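Local coordinates for ribosomal protein s2-related protein (Deinococcus radiodurans, PDB 2JH3) that carries a 4Fe-4S iron-sulfur cluster and resembles chelatases in fold, consistent with a role as a sirohydrochlorin ferrochelatase, at residues T300-L305 with R356-P361. Residues are numbered along the deposited sequence; the frame is centred on the assembly and turned at random.
Sequences TPYGGL and RAVLSP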
loop_
_atom_site.group_PDB
_atom_site.type_symbol
_atom_site.label_atom_id
_atom_site.label_comp_id
_atom_site.label_asym_id
_atom_site.label_seq_id
_atom_site.Cartn_x
_atom_site.Cartn_y
_atom_site.Cartn_z
ATOM N N THR A 300 18.180 8.598 -16.652
ATOM C CA THR A 300 19.194 9.650 -16.800
ATOM C C THR A 300 20.202 9.152 -17.876
ATOM O O THR A 300 20.637 8.009 -17.813
ATOM C CB THR A 300 19.957 9.851 -15.511
ATOM O OG1 THR A 300 19.028 10.024 -14.437
ATOM C CG2 THR A 300 20.780 11.105 -15.549
ATOM N N PRO A 301 20.551 9.980 -18.867
ATOM C CA PRO A 301 21.705 9.608 -19.721
ATOM C C PRO A 301 22.947 9.590 -18.838
ATOM O O PRO A 301 23.132 10.513 -18.025
ATOM C CB PRO A 301 21.833 10.787 -20.737
ATOM C CG PRO A 301 20.700 11.621 -20.527
ATOM C CD PRO A 301 19.902 11.226 -19.309
ATOM N N TYR A 302 23.790 8.580 -19.023
ATOM C CA TYR A 302 24.982 8.359 -18.212
ATOM C C TYR A 302 26.107 8.130 -19.253
ATOM O O TYR A 302 26.394 7.010 -19.614
ATOM C CB TYR A 302 24.722 7.100 -17.361
ATOM C CG TYR A 302 25.824 6.741 -16.393
ATOM C CD1 TYR A 302 26.076 7.537 -15.304
ATOM C CD2 TYR A 302 26.593 5.602 -16.553
ATOM C CE1 TYR A 302 27.112 7.221 -14.422
ATOM C CE2 TYR A 302 27.624 5.281 -15.669
ATOM C CZ TYR A 302 27.869 6.073 -14.599
ATOM O OH TYR A 302 28.900 5.814 -13.702
ATOM N N GLY A 303 26.616 9.218 -19.806
ATOM C CA GLY A 303 27.517 9.205 -20.977
ATOM C C GLY A 303 26.852 8.507 -22.089
ATOM O O GLY A 303 25.776 8.890 -22.497
ATOM N N GLY A 304 27.452 7.462 -22.617
ATOM C CA GLY A 304 26.742 6.565 -23.535
ATOM C C GLY A 304 25.899 5.413 -23.046
ATOM O O GLY A 304 25.358 4.664 -23.850
ATOM N N LEU A 305 25.729 5.285 -21.739
ATOM C CA LEU A 305 24.812 4.315 -21.192
ATOM C C LEU A 305 23.615 5.120 -20.580
ATOM O O LEU A 305 23.497 6.326 -20.763
ATOM C CB LEU A 305 25.500 3.515 -20.073
ATOM C CG LEU A 305 26.874 2.992 -20.505
ATOM C CD1 LEU A 305 27.571 2.468 -19.369
ATOM C CD2 LEU A 305 26.751 1.959 -21.597
ATOM N N ARG A 356 20.407 0.956 -8.244
ATOM C CA ARG A 356 20.604 1.727 -9.505
ATOM C C ARG A 356 20.992 0.800 -10.666
ATOM O O ARG A 356 21.795 -0.108 -10.483
ATOM C CB ARG A 356 21.638 2.857 -9.365
ATOM C CG ARG A 356 23.068 2.488 -9.401
ATOM C CD ARG A 356 24.004 3.539 -8.937
ATOM N NE ARG A 356 24.563 4.331 -10.045
ATOM C CZ ARG A 356 25.630 4.004 -10.767
ATOM N NH1 ARG A 356 26.046 4.817 -11.720
ATOM N NH2 ARG A 356 26.322 2.909 -10.497
ATOM N N ALA A 357 20.389 0.965 -11.822
ATOM C CA ALA A 357 20.737 0.122 -12.925
ATOM C C ALA A 357 21.506 0.930 -13.913
ATOM O O ALA A 357 21.055 2.024 -14.297
ATOM C CB ALA A 357 19.505 -0.468 -13.605
ATOM N N VAL A 358 22.630 0.396 -14.398
ATOM C CA VAL A 358 23.360 1.056 -15.489
ATOM C C VAL A 358 23.308 0.169 -16.700
ATOM O O VAL A 358 23.827 -0.935 -16.678
ATOM C CB VAL A 358 24.781 1.403 -15.064
ATOM C CG1 VAL A 358 25.616 1.943 -16.255
ATOM C CG2 VAL A 358 24.767 2.449 -13.992
ATOM N N LEU A 359 22.581 0.604 -17.742
ATOM C CA LEU A 359 22.292 -0.200 -18.936
ATOM C C LEU A 359 22.838 0.437 -20.235
ATOM O O LEU A 359 22.843 1.627 -20.398
ATOM C CB LEU A 359 20.764 -0.401 -19.143
ATOM C CG LEU A 359 20.020 -1.100 -18.019
ATOM C CD1 LEU A 359 18.560 -1.312 -18.311
ATOM C CD2 LEU A 359 20.656 -2.434 -17.586
ATOM N N SER A 360 23.361 -0.421 -21.106
ATOM C CA SER A 360 23.742 -0.033 -22.408
ATOM C C SER A 360 22.486 0.278 -23.213
ATOM O O SER A 360 21.385 -0.173 -22.856
ATOM C CB SER A 360 24.473 -1.222 -23.017
ATOM O OG SER A 360 23.555 -2.246 -23.304
ATOM N N PRO A 361 22.630 1.052 -24.284
ATOM C CA PRO A 361 21.480 1.217 -25.123
ATOM C C PRO A 361 20.821 -0.041 -25.649
ATOM O O PRO A 361 19.573 -0.045 -25.839
ATOM C CB PRO A 361 22.040 2.046 -26.326
ATOM C CG PRO A 361 23.061 2.862 -25.690
ATOM C CD PRO A 361 23.739 1.943 -24.704
#
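A two-residue beta-hairpin turn in the mixed sheet of the stabilising domain is met here by the strand 355-359. Tyr302 closes strand 297-302 and Leu305 opens strand 305-310, and their side chains converge on Val358. The turn between them is type II', with Gly303 at positive phi, and it is closed by a bond from Leu305 N to Tyr302 O (2.8 Å) and the return bond from Tyr302 N to Leu305 O. Strand 305-310 lies between 297-302 and 355-359 in the sheet, which means that Tyr302 has to reach across it. With its CG anti to the backbone N (chi1 -177°), the ring extends over one side of the sheet. There its CD2 atom meets Val358 CG1 at 3.8 Å, the two side chains crossing at about a right angle. The same methyl receives Leu305 CD1 at 3.7 Å, so CG1 serves the residues on both sides of the turn.

Further along the ring, Arg356 NH1 comes within 3.6 Å of Tyr302 CZ. The guanidinium is turned 74° from the ring plane and presents its edge to the phenol, while Val358 CG2 sits above one of its faces, offset toward the rim. Its polar bonds run to the neighbouring strands: NE forms a salt bridge with Glu307 OE1, and NH2 bonds to Thr323 OG1. These two bonds fix the rotation of the group and hold it beside the tyrosine.

At the other end, strand 355-359 gives way to helix 361-371, with Ser360 as N-cap through OG to Asp363 N. Leu305 lies alongside this junction, its CB 3.3 Å from Leu359 O and its CD2 3.7 Å from Ser360 CA. Beyond it, the turn carbonyl Gly304 O rests against Pro361 CD at 3.3 Å.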